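Local coordinates for uncharacterized protein (Thermus thermophilus HB8, PDB 6SCE), which probably acts as a Type III CRISPR defence nuclease that cuts DNA once cyclic oligoadenylate has bound to its CARF domains, at residues A595-S600 with V614-F619; N602-A607 with E624-R629; L19-V24 with G29-A34. All blocks are in the same frame, centred on the assembly; numbering follows the deposited sequence.

Interaction 1: residues A595-S600 with V614-F619; sequences APPPAS and VGVYRF
Pro596 and Pro597 lie against Val614 and Val616 at the edge of the C-terminal mixed sheet, where the loop after strand 584-592 meets the lead-in to the outermost strand, 617-618. The three consecutive prolines, Pro596 to Pro598, run in a polyproline II-like path, and two of them close on one carbonyl: Pro596 CB and Pro597 CD are each 3.3 Å from Val614 O. Pro596 CA adds a CA-H...O contact to that same oxygen at 3.4 Å, bent to 122° at the hydrogen. No conventional hydrogen bond crosses the contact, and proline has no N-H to offer. Beside the carbonyl, the Pro596 and Val614 side chains meet at about a right angle, with Pro596 CD 3.9 Å from Val614 CB. Further on, Val616 CG2, anti to its own carbonyl carbon, reaches Pro597 CD at 3.8 Å.

Behind this layer, Trp592 touches Pro597, Val614 and Val616 alike, tying both segments to strand 584-592. Arg565 hydrogen-bonds the carbonyls of Ala595 and Pro596. At the far end of the run, Ser600 OG bonds Tyr605 OH and gives a 2.8 Å hydrogen bond to Pro598 O, standing 50° out of the carbonyl plane.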
ATOM      1  N   ALA A 595      17.655 -22.795  12.003  1.00 78.86           N
ATOM      2  CA  ALA A 595      16.367 -22.652  12.683  1.00 76.29           C
ATOM      3  C   ALA A 595      15.223 -22.415  11.688  1.00 77.29           C
ATOM      4  O   ALA A 595      15.467 -22.183  10.499  1.00 69.44           O
ATOM      5  CB  ALA A 595      16.434 -21.508  13.685  1.00 77.12           C
ATOM      6  N   PRO A 596      13.965 -22.493  12.166  1.00 79.84           N
ATOM      7  CA  PRO A 596      12.854 -21.984  11.356  1.00 78.56           C
ATOM      8  C   PRO A 596      13.123 -20.562  10.846  1.00 70.35           C
ATOM      9  O   PRO A 596      13.878 -19.818  11.488  1.00 66.62           O
ATOM     10  CB  PRO A 596      11.662 -21.980  12.338  1.00 79.84           C
ATOM     11  CG  PRO A 596      12.198 -22.445  13.664  1.00 81.97           C
ATOM     12  CD  PRO A 596      13.474 -23.174  13.376  1.00 79.87           C
ATOM     13  N   PRO A 597      12.511 -20.181   9.704  1.00 67.20           N
ATOM     14  CA  PRO A 597      12.688 -18.819   9.175  1.00 64.67           C
ATOM     15  C   PRO A 597      12.149 -17.738  10.131  1.00 60.14           C
ATOM     16  O   PRO A 597      11.256 -18.015  10.936  1.00 58.24           O
ATOM     17  CB  PRO A 597      11.893 -18.830   7.864  1.00 65.09           C
ATOM     18  CG  PRO A 597      10.958 -19.984   7.955  1.00 66.40           C
ATOM     19  CD  PRO A 597      11.509 -20.959   8.950  1.00 66.17           C
ATOM     20  N   PRO A 598      12.696 -16.515  10.048  1.00 62.35           N
ATOM     21  CA  PRO A 598      12.207 -15.455  10.931  1.00 65.26           C
ATOM     22  C   PRO A 598      10.767 -15.080  10.574  1.00 63.06           C
ATOM     23  O   PRO A 598      10.360 -15.252   9.422  1.00 56.95           O
ATOM     24  CB  PRO A 598      13.178 -14.298  10.669  1.00 66.00           C
ATOM     25  CG  PRO A 598      13.723 -14.537   9.297  1.00 66.63           C
ATOM     26  CD  PRO A 598      13.628 -16.012   9.020  1.00 64.93           C
ATOM     27  N   ALA A 599      10.003 -14.603  11.554  1.00 64.78           N
ATOM     28  CA  ALA A 599       8.600 -14.233  11.335  1.00 66.59           C
ATOM     29  C   ALA A 599       8.542 -13.217  10.201  1.00 68.26           C
ATOM     30  O   ALA A 599       9.232 -12.188  10.237  1.00 64.24           O
ATOM     31  CB  ALA A 599       7.990 -13.652  12.602  1.00 66.82           C
ATOM     32  N   SER A 600       7.766 -13.532   9.171  1.00 67.75           N
ATOM     33  CA  SER A 600       7.679 -12.666   8.000  1.00 67.68           C
ATOM     34  C   SER A 600       6.247 -12.738   7.481  1.00 67.18           C
ATOM     35  O   SER A 600       5.894 -13.674   6.759  1.00 67.83           O
ATOM     36  CB  SER A 600       8.676 -13.109   6.926  1.00 69.17           C
ATOM     37  OG  SER A 600       9.977 -13.352   7.459  1.00 65.96           O
ATOM     38  N   VAL A 614      10.457 -27.472  10.225  1.00 86.58           N
ATOM     39  CA  VAL A 614      10.742 -26.148  10.788  1.00 84.39           C
ATOM     40  C   VAL A 614       9.963 -25.072  10.029  1.00 81.59           C
ATOM     41  O   VAL A 614      10.410 -23.935   9.928  1.00 83.77           O
ATOM     42  CB  VAL A 614      12.259 -25.818  10.832  1.00 85.21           C
ATOM     43  CG1 VAL A 614      12.976 -26.752  11.794  1.00 84.33           C
ATOM     44  CG2 VAL A 614      12.893 -25.892   9.453  1.00 84.83           C
ATOM     45  N   GLY A 615       8.794 -25.441   9.505  1.00 78.33           N
ATOM     46  CA  GLY A 615       7.915 -24.500   8.808  1.00 79.11           C
ATOM     47  C   GLY A 615       8.207 -24.315   7.325  1.00 77.65           C
ATOM     48  O   GLY A 615       7.361 -23.816   6.586  1.00 81.54           O
ATOM     49  N   VAL A 616       9.393 -24.732   6.884  1.00 72.46           N
ATOM     50  CA  VAL A 616       9.847 -24.481   5.522  1.00 64.80           C
ATOM     51  C   VAL A 616       9.187 -25.492   4.612  1.00 62.58           C
ATOM     52  O   VAL A 616       9.215 -26.687   4.898  1.00 66.02           O
ATOM     53  CB  VAL A 616      11.374 -24.629   5.395  1.00 63.30           C
ATOM     54  CG1 VAL A 616      11.824 -24.417   3.952  1.00 62.37           C
ATOM     55  CG2 VAL A 616      12.088 -23.666   6.337  1.00 65.31           C
ATOM     56  N   TYR A 617       8.600 -25.013   3.522  1.00 56.71           N
ATOM     57  CA  TYR A 617       7.922 -25.891   2.593  1.00 59.00           C
ATOM     58  C   TYR A 617       8.907 -26.458   1.587  1.00 57.22           C
ATOM     59  O   TYR A 617      10.000 -25.928   1.383  1.00 55.05           O
ATOM     60  CB  TYR A 617       6.784 -25.174   1.869  1.00 60.44           C
ATOM     61  CG  TYR A 617       5.681 -24.719   2.782  1.00 62.10           C
ATOM     62  CD1 TYR A 617       5.761 -23.493   3.444  1.00 66.26           C
ATOM     63  CD2 TYR A 617       4.557 -25.505   2.987  1.00 65.28           C
ATOM     64  CE1 TYR A 617       4.754 -23.067   4.288  1.00 69.19           C
ATOM     65  CE2 TYR A 617       3.537 -25.088   3.830  1.00 69.24           C
ATOM     66  CZ  TYR A 617       3.640 -23.870   4.478  1.00 70.35           C
ATOM     67  OH  TYR A 617       2.631 -23.449   5.309  1.00 75.07           O
ATOM     68  N   ARG A 618       8.504 -27.563   0.975  1.00 59.27           N
ATOM     69  CA  ARG A 618       9.343 -28.267   0.039  1.00 60.95           C
ATOM     70  C   ARG A 618       9.015 -27.808  -1.381  1.00 52.65           C
ATOM     71  O   ARG A 618       7.873 -27.862  -1.819  1.00 49.96           O
ATOM     72  CB  ARG A 618       9.155 -29.783   0.200  1.00 66.34           C
ATOM     73  CG  ARG A 618      10.210 -30.606  -0.527  1.00 75.29           C
ATOM     74  CD  ARG A 618       9.978 -32.107  -0.363  1.00 82.59           C
ATOM     75  NE  ARG A 618      10.356 -32.847  -1.570  1.00 87.90           N
ATOM     76  CZ  ARG A 618      11.605 -33.135  -1.935  1.00 90.50           C
ATOM     77  NH1 ARG A 618      12.645 -32.763  -1.192  1.00 87.94           N
ATOM     78  NH2 ARG A 618      11.819 -33.810  -3.060  1.00 94.35           N
ATOM     79  N   PHE A 619      10.033 -27.354  -2.097  1.00 52.48           N
ATOM     80  CA  PHE A 619       9.873 -26.893  -3.463  1.00 50.27           C
ATOM     81  C   PHE A 619      10.372 -28.011  -4.383  1.00 54.00           C
ATOM     82  O   PHE A 619      11.491 -28.491  -4.179  1.00 53.18           O
ATOM     83  CB  PHE A 619      10.710 -25.626  -3.670  1.00 50.54           C
ATOM     84  CG  PHE A 619      10.455 -24.944  -4.978  1.00 49.75           C
ATOM     85  CD1 PHE A 619      11.171 -25.295  -6.115  1.00 49.21           C
ATOM     86  CD2 PHE A 619       9.485 -23.957  -5.077  1.00 50.13           C
ATOM     87  CE1 PHE A 619      10.923 -24.677  -7.327  1.00 46.33           C
ATOM     88  CE2 PHE A 619       9.230 -23.334  -6.283  1.00 47.65           C
ATOM     89  CZ  PHE A 619       9.950 -23.698  -7.411  1.00 48.17           C
TER

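Interaction 2: residues N602-A607 with E624-R629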
ATOM      1  N   ASN A 602       4.729 -11.233   5.125  1.00 41.55           N
ATOM      2  CA  ASN A 602       4.558 -11.214   3.664  1.00 42.45           C
ATOM      3  C   ASN A 602       5.560 -12.065   2.894  1.00 39.36           C
ATOM      4  O   ASN A 602       5.596 -11.998   1.677  1.00 38.53           O
ATOM      5  CB  ASN A 602       4.505  -9.775   3.116  1.00 41.24           C
ATOM      6  CG  ASN A 602       5.839  -9.064   3.146  1.00 41.87           C
ATOM      7  OD1 ASN A 602       6.800  -9.537   3.734  1.00 43.63           O
ATOM      8  ND2 ASN A 602       5.892  -7.878   2.513  1.00 42.03           N
ATOM      9  N   LEU A 603       6.355 -12.872   3.582  1.00 40.17           N
ATOM     10  CA  LEU A 603       7.283 -13.783   2.880  1.00 40.98           C
ATOM     11  C   LEU A 603       6.911 -15.241   3.123  1.00 43.60           C
ATOM     12  O   LEU A 603       6.327 -15.558   4.154  1.00 44.36           O
ATOM     13  CB  LEU A 603       8.715 -13.534   3.313  1.00 39.66           C
ATOM     14  CG  LEU A 603       9.193 -12.084   3.251  1.00 41.05           C
ATOM     15  CD1 LEU A 603      10.611 -11.971   3.792  1.00 41.96           C
ATOM     16  CD2 LEU A 603       9.127 -11.564   1.821  1.00 39.28           C
ATOM     17  N   VAL A 604       7.221 -16.095   2.150  1.00 41.00           N
ATOM     18  CA  VAL A 604       6.980 -17.539   2.220  1.00 44.01           C
ATOM     19  C   VAL A 604       8.339 -18.206   1.953  1.00 45.78           C
ATOM     20  O   VAL A 604       9.055 -17.818   1.030  1.00 43.12           O
ATOM     21  CB  VAL A 604       5.936 -17.990   1.169  1.00 45.34           C
ATOM     22  CG1 VAL A 604       5.785 -19.510   1.129  1.00 46.97           C
ATOM     23  CG2 VAL A 604       4.589 -17.340   1.438  1.00 44.15           C
ATOM     24  N   TYR A 605       8.703 -19.172   2.792  1.00 46.70           N
ATOM     25  CA  TYR A 605      10.016 -19.807   2.732  1.00 48.28           C
ATOM     26  C   TYR A 605       9.892 -21.237   2.230  1.00 49.99           C
ATOM     27  O   TYR A 605       9.101 -22.021   2.767  1.00 47.00           O
ATOM     28  CB  TYR A 605      10.653 -19.809   4.110  1.00 47.99           C
ATOM     29  CG  TYR A 605      11.080 -18.437   4.544  1.00 48.87           C
ATOM     30  CD1 TYR A 605      10.202 -17.590   5.213  1.00 48.66           C
ATOM     31  CD2 TYR A 605      12.349 -17.976   4.266  1.00 48.49           C
ATOM     32  CE1 TYR A 605      10.604 -16.325   5.609  1.00 49.19           C
ATOM     33  CE2 TYR A 605      12.757 -16.721   4.655  1.00 52.80           C
ATOM     34  CZ  TYR A 605      11.881 -15.896   5.324  1.00 48.42           C
ATOM     35  OH  TYR A 605      12.312 -14.648   5.699  1.00 50.33           O
HETATM   36  N   MSE A 606      10.669 -21.569   1.201  1.00 48.11           N
HETATM   37  CA  MSE A 606      10.655 -22.917   0.628  1.00 49.78           C
HETATM   38  C   MSE A 606      12.050 -23.406   0.366  1.00 48.33           C
HETATM   39  O   MSE A 606      13.019 -22.626   0.346  1.00 48.70           O
HETATM   40  CB  MSE A 606       9.889 -22.926  -0.690  1.00 48.76           C
HETATM   41  CG  MSE A 606       8.443 -22.487  -0.498  1.00 47.97           C
HETATM   42 SE   MSE A 606       7.490 -22.719  -2.177  1.00 50.51          SE
HETATM   43  CE  MSE A 606       6.944 -24.625  -2.013  1.00 54.82           C
ATOM     44  N   ALA A 607      12.174 -24.716   0.152  1.00 53.22           N
ATOM     45  CA  ALA A 607      13.479 -25.307  -0.108  1.00 56.33           C
ATOM     46  C   ALA A 607      13.397 -26.589  -0.937  1.00 55.57           C
ATOM     47  O   ALA A 607      12.449 -27.369  -0.816  1.00 52.17           O
ATOM     48  CB  ALA A 607      14.207 -25.563   1.202  1.00 58.54           C
ATOM     49  N   GLU A 624       1.549 -25.644  -4.016  1.00 60.76           N
ATOM     50  CA  GLU A 624       0.142 -25.448  -3.680  1.00 66.84           C
ATOM     51  C   GLU A 624      -0.047 -25.145  -2.187  1.00 65.16           C
ATOM     52  O   GLU A 624      -0.670 -24.154  -1.808  1.00 58.36           O
ATOM     53  CB  GLU A 624      -0.661 -26.692  -4.075  1.00 72.88           C
ATOM     54  CG  GLU A 624      -2.157 -26.628  -3.777  1.00 78.01           C
ATOM     55  CD  GLU A 624      -2.946 -25.849  -4.810  1.00 84.79           C
ATOM     56  OE1 GLU A 624      -2.404 -24.884  -5.392  1.00 87.95           O
ATOM     57  OE2 GLU A 624      -4.121 -26.207  -5.037  1.00 90.19           O
ATOM     58  N   LYS A 625       0.513 -26.011  -1.355  1.00 66.29           N
ATOM     59  CA  LYS A 625       0.425 -25.907   0.098  1.00 69.51           C
ATOM     60  C   LYS A 625       1.015 -24.590   0.609  1.00 69.66           C
ATOM     61  O   LYS A 625       0.424 -23.939   1.474  1.00 71.13           O
ATOM     62  CB  LYS A 625       1.163 -27.094   0.724  1.00 73.18           C
ATOM     63  CG  LYS A 625       0.806 -27.443   2.153  1.00 77.97           C
ATOM     64  CD  LYS A 625       1.474 -28.766   2.525  1.00 80.86           C
ATOM     65  CE  LYS A 625       1.093 -29.231   3.918  1.00 85.47           C
ATOM     66  NZ  LYS A 625       1.700 -28.375   4.974  1.00 87.23           N
ATOM     67  N   ALA A 626       2.174 -24.204   0.070  1.00 68.10           N
ATOM     68  CA  ALA A 626       2.877 -22.985   0.494  1.00 68.50           C
ATOM     69  C   ALA A 626       2.159 -21.701   0.069  1.00 68.92           C
ATOM     70  O   ALA A 626       1.990 -20.793   0.882  1.00 67.35           O
ATOM     71  CB  ALA A 626       4.304 -22.975  -0.032  1.00 68.01           C
ATOM     72  N   LEU A 627       1.736 -21.632  -1.193  1.00 67.34           N
ATOM     73  CA  LEU A 627       1.058 -20.442  -1.716  1.00 68.76           C
ATOM     74  C   LEU A 627      -0.375 -20.240  -1.166  1.00 73.44           C
ATOM     75  O   LEU A 627      -0.951 -19.171  -1.363  1.00 73.36           O
ATOM     76  CB  LEU A 627       1.014 -20.457  -3.256  1.00 63.97           C
ATOM     77  CG  LEU A 627       2.323 -20.668  -4.031  1.00 62.04           C
ATOM     78  CD1 LEU A 627       2.107 -20.493  -5.525  1.00 59.01           C
ATOM     79  CD2 LEU A 627       3.435 -19.749  -3.551  1.00 61.38           C
ATOM     80  N   SER A 628      -0.952 -21.249  -0.502  1.00 74.45           N
ATOM     81  CA  SER A 628      -2.312 -21.125   0.056  1.00 76.97           C
ATOM     82  C   SER A 628      -2.411 -21.310   1.578  1.00 76.77           C
ATOM     83  O   SER A 628      -3.522 -21.388   2.110  1.00 80.32           O
ATOM     84  CB  SER A 628      -3.275 -22.094  -0.645  1.00 76.85           C
ATOM     85  OG  SER A 628      -2.995 -23.444  -0.312  1.00 81.28           O
ATOM     86  N   ARG A 629      -1.275 -21.374   2.279  1.00 74.90           N
ATOM     87  CA  ARG A 629      -1.284 -21.394   3.750  1.00 76.61           C
ATOM     88  C   ARG A 629      -1.908 -20.098   4.269  1.00 78.04           C
ATOM     89  O   ARG A 629      -2.776 -20.132   5.149  1.00 80.06           O
ATOM     90  CB  ARG A 629       0.128 -21.563   4.319  1.00 73.91           C
TER
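The short helix 623-627, close to the C terminus, packs through Ala626 onto one face of strand 603-607, the strand next to the edge of the C-terminal sheet. Ala626 CB points at the strand and meets two side chains that project from the same face, Val604 and Met606, while Tyr605 between them turns the other way. Met606 is modelled as selenomethionine, and its thioether end does the touching: CE lies 3.7 Å and SE 3.8 Å from Ala626 CB. The chain is extended to SE and then bends (chi3 86°), which brings both atoms against the one methyl group. Val604 comes in with CG1, anti to its backbone N (chi1 174°), 3.9 Å from Ala626 CB. The same CG1 is 4.0 Å from Ala626 O, so the valine also touches the helix backbone.

No hydrogen bond crosses; the closest contacts are between apolar side chains. Within 624-629, Ser628 OG donates to Glu624 O at 2.9 Å, tilted 34° from the carbonyl plane. The backbone bond from Ser628 N to that oxygen is weak.

Tyr617, on the edge strand 617-618, touches both Met606 and Ala626 and so flanks the contact, while Leu586 of strand 584-592 also packs on Met606. Helix 561-579 covers the other face, where Ala568 touches Leu603 and Tyr605.

Interaction 3: residues L19-V24 with G29-A34; sequences LGLKVV and GRVAKA
Val31 packs against Leu21 and Val24, two residues one turn apart on helix 15-28, where the chain leaves the helix and heads back into the sheet. The contact is carried by apolar groups. Val31 CG1 does most of the touching: it sits 3.8 Å from Leu21 CD1 and also 3.8 Å from Val24 CG1, so a single methyl bridges the two helix residues. Its second branch, CG2, is 4.2 Å from Leu21 CD1. The first bond of the Leu21 side chain points neither at nor away from 29-34; CG anti to the backbone N (chi1 -178°) and chi2 near 55° together put CD1 on the valine. The Val24 and Val31 side chains meet at about a right angle.

The backbone turns out of the helix at Gly29. Inside the helix the regular bonds continue, Val23 N to Leu19 O and Val24 N to Gly20 O, both 3.0 Å. Gly29 is the first residue to leave the helix and does so with positive phi (84°), a conformation in which a CB would press on the preceding carbonyl oxygen. Its N stays 3.6 Å from Val24 O, and no hydrogen bond joins the two segments.

Further neighbours pack round the cluster: Tyr6 of strand 5-10 touches Leu21 and Val24, and also Ala34, Phe108 of strand 105-111 lies on Val24, and Val62 packs on Val31. Charge is handled on another side of the helix, where Lys22 NZ forms a salt bridge with Glu142 and a hydrogen bond to the carbonyl of Glu136.

Helix-to-strand packing of this kind belongs to the beta-alpha-beta crossover, here strand 5-10, helix 15-28 and strand 33-38, within a Rossmann-like sheet consistent with a CARF domain.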
ATOM      1  N   LEU A  19     -11.001   9.806  16.886  1.00 23.74           N
ATOM      2  CA  LEU A  19     -11.188  11.164  16.471  1.00 23.93           C
ATOM      3  C   LEU A  19     -12.660  11.495  16.207  1.00 26.26           C
ATOM      4  O   LEU A  19     -13.153  12.561  16.639  1.00 25.19           O
ATOM      5  CB  LEU A  19     -10.324  11.462  15.239  1.00 24.34           C
ATOM      6  CG  LEU A  19     -10.414  12.857  14.661  1.00 26.66           C
ATOM      7  CD1 LEU A  19     -10.028  13.910  15.694  1.00 28.06           C
ATOM      8  CD2 LEU A  19      -9.526  12.961  13.420  1.00 26.42           C
ATOM      9  N   GLY A  20     -13.390  10.592  15.522  1.00 25.89           N
ATOM     10  CA  GLY A  20     -14.799  10.826  15.234  1.00 23.99           C
ATOM     11  C   GLY A  20     -15.630  10.906  16.502  1.00 23.82           C
ATOM     12  O   GLY A  20     -16.522  11.763  16.600  1.00 26.03           O
ATOM     13  N   LEU A  21     -15.297  10.090  17.500  1.00 22.81           N
ATOM     14  CA  LEU A  21     -15.951  10.166  18.807  1.00 24.49           C
ATOM     15  C   LEU A  21     -15.712  11.541  19.465  1.00 26.41           C
ATOM     16  O   LEU A  21     -16.658  12.159  19.967  1.00 26.92           O
ATOM     17  CB  LEU A  21     -15.512   9.033  19.722  1.00 24.53           C
ATOM     18  CG  LEU A  21     -16.187   9.002  21.092  1.00 26.38           C
ATOM     19  CD1 LEU A  21     -17.716   8.969  21.043  1.00 29.06           C
ATOM     20  CD2 LEU A  21     -15.659   7.845  21.922  1.00 29.36           C
ATOM     21  N   LYS A  22     -14.478  12.049  19.394  1.00 26.51           N
ATOM     22  CA  LYS A  22     -14.166  13.375  19.971  1.00 27.15           C
ATOM     23  C   LYS A  22     -14.991  14.443  19.270  1.00 28.67           C
ATOM     24  O   LYS A  22     -15.466  15.372  19.915  1.00 28.63           O
ATOM     25  CB  LYS A  22     -12.661  13.684  19.899  1.00 26.15           C
ATOM     26  CG  LYS A  22     -11.822  12.738  20.741  1.00 26.87           C
ATOM     27  CD  LYS A  22     -10.342  13.110  20.671  1.00 28.08           C
ATOM     28  CE  LYS A  22     -10.008  14.317  21.545  1.00 28.93           C
ATOM     29  NZ  LYS A  22      -8.660  14.866  21.215  1.00 29.03           N
ATOM     30  N   VAL A  23     -15.181  14.309  17.959  1.00 27.71           N
ATOM     31  CA  VAL A  23     -15.989  15.252  17.202  1.00 29.28           C
ATOM     32  C   VAL A  23     -17.441  15.241  17.692  1.00 30.19           C
ATOM     33  O   VAL A  23     -18.034  16.312  17.976  1.00 30.95           O
ATOM     34  CB  VAL A  23     -15.948  14.939  15.699  1.00 30.98           C
ATOM     35  CG1 VAL A  23     -16.969  15.747  14.906  1.00 32.69           C
ATOM     36  CG2 VAL A  23     -14.554  15.119  15.143  1.00 30.61           C
ATOM     37  N   VAL A  24     -18.006  14.049  17.829  1.00 28.13           N
ATOM     38  CA  VAL A  24     -19.389  13.922  18.293  1.00 29.35           C
ATOM     39  C   VAL A  24     -19.549  14.506  19.707  1.00 29.85           C
ATOM     40  O   VAL A  24     -20.481  15.286  19.985  1.00 31.65           O
ATOM     41  CB  VAL A  24     -19.836  12.454  18.290  1.00 27.97           C
ATOM     42  CG1 VAL A  24     -21.261  12.336  18.825  1.00 29.31           C
ATOM     43  CG2 VAL A  24     -19.800  11.911  16.868  1.00 26.91           C
ATOM     44  N   GLY A  29     -22.173  16.507  22.974  1.00 37.35           N
ATOM     45  CA  GLY A  29     -22.060  16.046  24.359  1.00 34.80           C
ATOM     46  C   GLY A  29     -21.892  14.563  24.521  1.00 36.46           C
ATOM     47  O   GLY A  29     -21.537  13.843  23.576  1.00 37.85           O
ATOM     48  N   ARG A  30     -22.171  14.083  25.726  1.00 32.27           N
ATOM     49  CA  ARG A  30     -21.971  12.716  26.068  1.00 35.12           C
ATOM     50  C   ARG A  30     -22.767  11.772  25.151  1.00 35.57           C
ATOM     51  O   ARG A  30     -23.947  12.030  24.913  1.00 35.70           O
ATOM     52  CB  ARG A  30     -22.386  12.525  27.519  1.00 35.84           C
ATOM     53  CG  ARG A  30     -22.089  11.150  28.045  1.00 41.77           C
ATOM     54  CD  ARG A  30     -22.461  11.070  29.524  1.00 50.31           C
ATOM     55  NE  ARG A  30     -22.936   9.733  29.832  1.00 59.59           N
ATOM     56  CZ  ARG A  30     -24.158   9.290  29.559  1.00 63.77           C
ATOM     57  NH1 ARG A  30     -25.066  10.082  29.005  1.00 67.74           N
ATOM     58  NH2 ARG A  30     -24.477   8.040  29.856  1.00 71.99           N
ATOM     59  N   VAL A  31     -22.164  10.674  24.667  1.00 33.43           N
ATOM     60  CA  VAL A  31     -22.899   9.738  23.810  1.00 34.45           C
ATOM     61  C   VAL A  31     -23.531   8.645  24.659  1.00 34.50           C
ATOM     62  O   VAL A  31     -22.941   8.209  25.629  1.00 37.95           O
ATOM     63  CB  VAL A  31     -22.043   9.094  22.640  1.00 35.13           C
ATOM     64  CG1 VAL A  31     -21.191  10.144  21.950  1.00 34.75           C
ATOM     65  CG2 VAL A  31     -21.210   7.938  23.119  1.00 36.76           C
ATOM     66  N   ALA A  32     -24.698   8.153  24.252  1.00 36.75           N
ATOM     67  CA  ALA A  32     -25.344   7.050  24.969  1.00 37.68           C
ATOM     68  C   ALA A  32     -24.533   5.779  24.836  1.00 39.42           C
ATOM     69  O   ALA A  32     -24.404   4.999  25.784  1.00 38.16           O
ATOM     70  CB  ALA A  32     -26.773   6.834  24.453  1.00 40.66           C
ATOM     71  N   LYS A  33     -23.973   5.552  23.648  1.00 36.62           N
ATOM     72  CA  LYS A  33     -23.177   4.363  23.418  1.00 35.33           C
ATOM     73  C   LYS A  33     -22.544   4.474  22.037  1.00 29.67           C
ATOM     74  O   LYS A  33     -22.915   5.338  21.260  1.00 27.36           O
ATOM     75  CB  LYS A  33     -24.025   3.084  23.472  1.00 39.35           C
ATOM     76  CG  LYS A  33     -25.121   3.033  22.422  1.00 43.81           C
ATOM     77  CD  LYS A  33     -25.806   1.675  22.381  1.00 48.06           C
ATOM     78  CE  LYS A  33     -26.905   1.684  21.328  1.00 51.12           C
ATOM     79  NZ  LYS A  33     -27.552   0.350  21.214  1.00 55.19           N
ATOM     80  N   ALA A  34     -21.595   3.610  21.769  1.00 30.68           N
ATOM     81  CA  ALA A  34     -20.958   3.590  20.448  1.00 31.21           C
ATOM     82  C   ALA A  34     -21.147   2.197  19.908  1.00 31.05           C
ATOM     83  O   ALA A  34     -21.053   1.232  20.644  1.00 31.43           O
ATOM     84  CB  ALA A  34     -19.482   3.912  20.554  1.00 33.51           C
TER

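Interactions 1 and 2 touch, and both reach the C-terminal sheet, their centres about 9 Å apart and their segments alternating along the chain. Strands 603-607 and 617-618 lie side by side, with probable hydrogen bonds from Phe619 N to Ala607 O (2.7 Å) and from Ala607 N to Tyr617 O (2.8 Å). Interaction 3 stands apart in the N-terminal sheet, with its centre about 46 Å from that of interaction 1 and about 44 Å from that of interaction 2. It is also the one closest to the bound nucleic acid, presumably the cyclic oligoadenylate: nearest atoms are about 5 Å away, against about 11 Å for interaction 2 and 15 Å for interaction 1.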